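Local coordinates for protein beta-glucosidase (Chaetomella raphigera, PDB 6JXG) that probably hydrolyses terminal, non-reducing beta-D-glucosyl residues with release of beta-D-glucose, as a secreted family 3 glycoside hydrolase of cellulose breakdown, at residues Thr532-Ala537 with Arg560-Ala565; Leu634-Pro639 with Lys673-Trp678. All blocks are in the same frame, centred on the assembly; numbering follows the deposited sequence.

Contact 1 of 2, residues Thr532-Ala537 with Arg560-Ala565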
loop_
_atom_site.group_PDB
_atom_site.type_symbol
_atom_site.label_atom_id
_atom_site.label_comp_id
_atom_site.label_asym_id
_atom_site.label_seq_id
_atom_site.Cartn_x
_atom_site.Cartn_y
_atom_site.Cartn_z
ATOM N N THR A 532 1.677 -11.751 8.106
ATOM C CA THR A 532 2.170 -12.888 8.865
ATOM C C THR A 532 3.114 -13.709 8.066
ATOM O O THR A 532 2.846 -13.921 6.861
ATOM C CB THR A 532 0.991 -13.785 9.311
ATOM O OG1 THR A 532 0.091 -13.063 10.107
ATOM C CG2 THR A 532 1.433 -15.023 10.111
ATOM N N ILE A 533 4.218 -14.176 8.710
ATOM C CA ILE A 533 5.148 -15.131 8.134
ATOM C C ILE A 533 4.871 -16.491 8.812
ATOM O O ILE A 533 5.157 -16.713 10.006
ATOM C CB ILE A 533 6.619 -14.704 8.287
ATOM C CG1 ILE A 533 6.853 -13.403 7.523
ATOM C CG2 ILE A 533 7.607 -15.807 7.847
ATOM C CD1 ILE A 533 8.271 -12.937 7.511
ATOM N N ALA A 534 4.225 -17.366 8.034
ATOM C CA ALA A 534 3.813 -18.699 8.497
ATOM C C ALA A 534 4.981 -19.691 8.440
ATOM O O ALA A 534 6.046 -19.449 7.803
ATOM C CB ALA A 534 2.733 -19.184 7.631
ATOM N N LYS A 535 4.769 -20.822 9.084
ATOM C CA LYS A 535 5.719 -21.922 9.041
ATOM C C LYS A 535 5.551 -22.812 7.796
ATOM O O LYS A 535 6.526 -23.459 7.371
ATOM C CB LYS A 535 5.594 -22.804 10.284
ATOM C CG LYS A 535 5.813 -22.065 11.583
ATOM C CD LYS A 535 5.998 -23.059 12.689
ATOM C CE LYS A 535 5.793 -22.411 14.018
ATOM N NZ LYS A 535 5.846 -23.566 14.996
ATOM N N GLN A 536 4.374 -22.801 7.215
ATOM C CA GLN A 536 4.097 -23.383 5.928
ATOM C C GLN A 536 3.003 -22.611 5.183
ATOM O O GLN A 536 2.071 -22.053 5.779
ATOM C CB GLN A 536 3.652 -24.843 6.090
ATOM C CG GLN A 536 2.310 -25.058 6.737
ATOM C CD GLN A 536 2.086 -26.487 7.304
ATOM O OE1 GLN A 536 1.241 -26.695 8.140
ATOM N NE2 GLN A 536 2.802 -27.417 6.844
ATOM N N ALA A 537 3.059 -22.651 3.857
ATOM C CA ALA A 537 2.127 -21.914 3.015
ATOM C C ALA A 537 0.643 -22.267 3.224
ATOM O O ALA A 537 -0.231 -21.380 3.158
ATOM C CB ALA A 537 2.531 -22.049 1.503
ATOM N N ARG A 560 -5.836 -12.784 11.634
ATOM C CA ARG A 560 -7.194 -13.128 12.069
ATOM C C ARG A 560 -7.455 -14.635 11.922
ATOM O O ARG A 560 -8.058 -15.245 12.802
ATOM C CB ARG A 560 -8.209 -12.347 11.233
ATOM C CG ARG A 560 -8.200 -10.828 11.454
ATOM C CD ARG A 560 -8.923 -10.109 10.284
ATOM N NE ARG A 560 -9.455 -8.802 10.711
ATOM C CZ ARG A 560 -8.727 -7.701 10.878
ATOM N NH1 ARG A 560 -7.440 -7.747 10.598
ATOM N NH2 ARG A 560 -9.272 -6.582 11.407
ATOM N N HIS A 561 -6.987 -15.218 10.828
ATOM C CA HIS A 561 -7.048 -16.666 10.631
ATOM C C HIS A 561 -6.156 -17.460 11.548
ATOM O O HIS A 561 -6.611 -18.445 12.179
ATOM C CB HIS A 561 -6.775 -17.026 9.178
ATOM C CG HIS A 561 -6.571 -18.481 8.931
ATOM N ND1 HIS A 561 -7.574 -19.423 9.027
ATOM C CD2 HIS A 561 -5.464 -19.148 8.531
ATOM C CE1 HIS A 561 -7.080 -20.615 8.727
ATOM N NE2 HIS A 561 -5.807 -20.469 8.410
ATOM N N PHE A 562 -4.907 -17.066 11.625
ATOM C CA PHE A 562 -3.956 -17.771 12.516
ATOM C C PHE A 562 -4.534 -17.764 13.928
ATOM O O PHE A 562 -4.484 -18.828 14.625
ATOM C CB PHE A 562 -2.556 -17.177 12.461
ATOM C CG PHE A 562 -1.849 -17.416 11.162
ATOM C CD1 PHE A 562 -0.896 -18.395 11.052
ATOM C CD2 PHE A 562 -2.157 -16.651 10.012
ATOM C CE1 PHE A 562 -0.235 -18.623 9.882
ATOM C CE2 PHE A 562 -1.536 -16.928 8.791
ATOM C CZ PHE A 562 -0.556 -17.908 8.728
ATOM N N ASP A 563 -5.063 -16.600 14.350
ATOM C CA ASP A 563 -5.592 -16.473 15.698
ATOM C C ASP A 563 -6.855 -17.381 15.842
ATOM O O ASP A 563 -6.965 -18.176 16.787
ATOM C CB ASP A 563 -5.952 -15.005 16.044
ATOM C CG ASP A 563 -4.767 -14.101 16.100
ATOM O OD1 ASP A 563 -3.616 -14.594 16.108
ATOM O OD2 ASP A 563 -4.968 -12.846 16.222
ATOM N N GLN A 564 -7.784 -17.297 14.914
ATOM C CA GLN A 564 -9.082 -18.031 15.048
ATOM C C GLN A 564 -8.893 -19.551 14.981
ATOM O O GLN A 564 -9.604 -20.312 15.611
ATOM C CB GLN A 564 -10.055 -17.626 13.940
ATOM C CG GLN A 564 -11.431 -18.338 13.979
ATOM C CD GLN A 564 -12.182 -18.163 15.292
ATOM O OE1 GLN A 564 -12.928 -19.062 15.730
ATOM N NE2 GLN A 564 -12.026 -17.006 15.924
ATOM N N ALA A 565 -7.941 -19.978 14.205
ATOM C CA ALA A 565 -7.690 -21.372 14.012
ATOM C C ALA A 565 -6.621 -21.898 14.937
ATOM O O ALA A 565 -6.288 -23.068 14.850
ATOM C CB ALA A 565 -7.260 -21.574 12.566
#

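Contact 2 of 2, residues Leu634-Pro639 with Lys673-Trp678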
loop_
_atom_site.group_PDB
_atom_site.type_symbol
_atom_site.label_atom_id
_atom_site.label_comp_id
_atom_site.label_asym_id
_atom_site.label_seq_id
_atom_site.Cartn_x
_atom_site.Cartn_y
_atom_site.Cartn_z
ATOM N N LEU A 634 -2.633 -1.763 19.618
ATOM C CA LEU A 634 -3.885 -2.050 20.297
ATOM C C LEU A 634 -4.749 -2.927 19.438
ATOM O O LEU A 634 -5.084 -2.536 18.304
ATOM C CB LEU A 634 -4.681 -0.761 20.489
ATOM C CG LEU A 634 -5.797 -0.598 21.505
ATOM C CD1 LEU A 634 -6.920 0.313 21.105
ATOM C CD2 LEU A 634 -6.204 -1.764 22.338
ATOM N N TYR A 635 -5.169 -4.059 20.008
ATOM C CA TYR A 635 -6.075 -5.055 19.415
ATOM C C TYR A 635 -7.337 -5.138 20.326
ATOM O O TYR A 635 -7.274 -5.023 21.600
ATOM C CB TYR A 635 -5.413 -6.437 19.284
ATOM C CG TYR A 635 -4.211 -6.442 18.354
ATOM C CD1 TYR A 635 -4.343 -6.761 17.020
ATOM C CD2 TYR A 635 -2.964 -6.025 18.803
ATOM C CE1 TYR A 635 -3.235 -6.726 16.160
ATOM C CE2 TYR A 635 -1.859 -5.984 17.945
ATOM C CZ TYR A 635 -2.016 -6.289 16.615
ATOM O OH TYR A 635 -0.900 -6.217 15.797
ATOM N N ILE A 636 -8.477 -5.210 19.666
ATOM C CA ILE A 636 -9.766 -5.236 20.346
ATOM C C ILE A 636 -10.474 -6.547 20.101
ATOM O O ILE A 636 -10.464 -7.083 18.983
ATOM C CB ILE A 636 -10.594 -4.054 19.894
ATOM C CG1 ILE A 636 -9.876 -2.810 20.460
ATOM C CG2 ILE A 636 -12.041 -4.193 20.329
ATOM C CD1 ILE A 636 -10.654 -1.555 20.404
ATOM N N GLY A 637 -11.073 -7.087 21.157
ATOM C CA GLY A 637 -11.899 -8.282 21.052
ATOM C C GLY A 637 -13.306 -7.842 21.313
ATOM O O GLY A 637 -13.543 -7.058 22.222
ATOM N N LEU A 638 -14.240 -8.239 20.467
ATOM C CA LEU A 638 -15.615 -7.786 20.633
ATOM C C LEU A 638 -16.352 -8.619 21.675
ATOM O O LEU A 638 -16.059 -9.774 21.871
ATOM C CB LEU A 638 -16.349 -7.947 19.307
ATOM C CG LEU A 638 -16.515 -6.831 18.321
ATOM C CD1 LEU A 638 -15.744 -5.504 18.544
ATOM C CD2 LEU A 638 -16.375 -7.446 16.952
ATOM N N PRO A 639 -17.364 -8.030 22.315
ATOM C CA PRO A 639 -18.160 -8.813 23.280
ATOM C C PRO A 639 -18.931 -9.992 22.655
ATOM O O PRO A 639 -19.186 -10.027 21.412
ATOM C CB PRO A 639 -19.126 -7.783 23.843
ATOM C CG PRO A 639 -19.246 -6.764 22.833
ATOM C CD PRO A 639 -17.929 -6.700 22.066
ATOM N N LYS A 673 -16.588 3.580 14.770
ATOM C CA LYS A 673 -16.447 2.491 13.801
ATOM C C LYS A 673 -15.471 1.422 14.271
ATOM O O LYS A 673 -15.636 0.269 13.951
ATOM C CB LYS A 673 -15.984 3.036 12.431
ATOM C CG LYS A 673 -16.214 2.029 11.335
ATOM C CD LYS A 673 -15.824 2.611 9.947
ATOM C CE LYS A 673 -16.173 1.679 8.817
ATOM N NZ LYS A 673 -15.806 2.177 7.454
ATOM N N ASP A 674 -14.463 1.824 15.015
ATOM C CA ASP A 674 -13.421 0.896 15.453
ATOM C C ASP A 674 -13.965 -0.122 16.459
ATOM O O ASP A 674 -13.358 -1.191 16.648
ATOM C CB ASP A 674 -12.266 1.676 16.067
ATOM C CG ASP A 674 -11.501 2.482 15.040
ATOM O OD1 ASP A 674 -11.370 1.916 13.932
ATOM O OD2 ASP A 674 -11.081 3.658 15.329
ATOM N N LEU A 675 -15.102 0.233 17.056
ATOM C CA LEU A 675 -15.786 -0.561 18.058
ATOM C C LEU A 675 -17.100 -1.133 17.564
ATOM O O LEU A 675 -17.902 -1.621 18.373
ATOM C CB LEU A 675 -16.056 0.285 19.303
ATOM C CG LEU A 675 -14.804 0.845 19.965
ATOM C CD1 LEU A 675 -15.193 1.868 21.008
ATOM C CD2 LEU A 675 -13.940 -0.235 20.587
ATOM N N SER A 676 -17.250 -1.237 16.245
ATOM C CA SER A 676 -18.478 -1.689 15.618
ATOM C C SER A 676 -18.270 -2.904 14.760
ATOM O O SER A 676 -17.116 -3.366 14.465
ATOM C CB SER A 676 -19.033 -0.580 14.718
ATOM O OG SER A 676 -19.322 0.560 15.485
ATOM N N TYR A 677 -19.382 -3.421 14.323
ATOM C CA TYR A 677 -19.393 -4.513 13.353
ATOM C C TYR A 677 -20.537 -4.274 12.405
ATOM O O TYR A 677 -21.526 -3.568 12.768
ATOM C CB TYR A 677 -19.482 -5.879 14.039
ATOM C CG TYR A 677 -20.842 -6.146 14.713
ATOM C CD1 TYR A 677 -21.914 -6.665 13.997
ATOM C CD2 TYR A 677 -21.041 -5.789 16.017
ATOM C CE1 TYR A 677 -23.149 -6.884 14.586
ATOM C CE2 TYR A 677 -22.270 -6.009 16.645
ATOM C CZ TYR A 677 -23.312 -6.551 15.943
ATOM O OH TYR A 677 -24.503 -6.735 16.622
ATOM N N TRP A 678 -20.439 -4.864 11.223
ATOM C CA TRP A 678 -21.504 -4.809 10.235
ATOM C C TRP A 678 -22.541 -5.934 10.436
ATOM O O TRP A 678 -22.203 -7.126 10.328
ATOM C CB TRP A 678 -20.958 -4.920 8.816
ATOM C CG TRP A 678 -22.006 -4.763 7.786
ATOM C CD1 TRP A 678 -22.671 -5.772 7.180
ATOM C CD2 TRP A 678 -22.565 -3.533 7.230
ATOM N NE1 TRP A 678 -23.551 -5.280 6.222
ATOM C CE2 TRP A 678 -23.514 -3.913 6.249
ATOM C CE3 TRP A 678 -22.313 -2.172 7.417
ATOM C CZ2 TRP A 678 -24.271 -2.988 5.521
ATOM C CZ3 TRP A 678 -23.040 -1.245 6.674
ATOM C CH2 TRP A 678 -24.014 -1.667 5.698
#

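Contact 1 of 2, residues Thr532-Ala537 with Arg560-Ala565
Thr532 and Phe562 meet in a CH-pi contact: the methyl CG2 sits over the middle of the phenyl ring, 3.7 Å from the ring centroid and only 11° off the ring normal. The two side chains approach from opposite directions. Threonine suits the site because its branches divide the work. With CG2 anti to the backbone N (OG1 at chi1 -59°), the methyl meets the ring while OG1 hydrogen-bonds Asp558, just before helix 559-564.

The second contact is purely apolar. Ala534, whose one methyl points toward the helix, brings CB to the edge of the same ring, near its plane, with Phe562 CZ at 3.7 Å and CE1 at 3.8 Å.

Tyr540 joins in from outside the segments, stacking edge-to-face with Phe562 while its OH bonds both Thr532 O and Ala534 N. An alanine in place of Phe562 would remove the ring, and the gap would probably leave the methyls of Thr532 and Ala534 without their partner and Tyr540 without its stack. No hydrogen bond links the two segments, which implies that loop 532-537 is joined to the helix here by dispersion and the methyl-to-ring attraction.

Contact 2 of 2, residues Leu634-Pro639 with Lys673-Trp678
Ile636 CD1 and Leu675 CD2 meet at 3.5 Å, methyl against methyl, with the two side chains crossing at about a right angle. Each reaches the other through one terminal methyl. The CB of Leu675 does not itself aim at strand 628-637; with CG anti to the carbonyl carbon (chi1 -60°) and chi2 at 169°, CD2 is the methyl that closes the distance. Isoleucine suits the strand residue, its beta-branched shape being at home in extended backbone while CG1 carries CD1 toward Leu675.

Two residues on, just past the strand's end, Leu638 approaches the backbone of Leu675, its CD1 4.4 Å from Leu675 O. That carbonyl oxygen is buried with no polar partner in the model, which probably costs some stability in these apolar surroundings.

In this fibronectin type III-like domain, strand 628-637 lies within an antiparallel sheet. Ile636 and Leu675 are buried, Leu670 of strand 663-671 packing on the former and Phe693 of strand 692-698 on the latter and on Leu638.

Farther out, polar bonds fix the bend that presents Leu675. Ser676 N bonds Lys673 O at 3.2 Å, Ser676 OG bonds Arg672 O and Thr687 OG1, and Asp674 OD1 forms a salt bridge with Arg671, while Asp674 O accepts Arg651 NE.

How the contacts relate
Contact 1 precedes contact 2 in the chain; the first, 532-537 with 560-565, lies in the glycosyl hydrolase family 3 C-terminal domain, and the second, 634-639 with 673-678, in the fibronectin type III-like domain. Their centres are about 21 Å apart and their nearest atoms about 6 Å, so they do not touch. The helix of contact 1 itself makes the bridge: Arg560 bonds Gln649, whose backbone pairs with Ile636 of contact 2, and Asp563 forms a salt bridge with Arg702. Charged and polar side chains on helix 559-564 thus tie the two domains together, while Phe562 of the same helix serves contact 1.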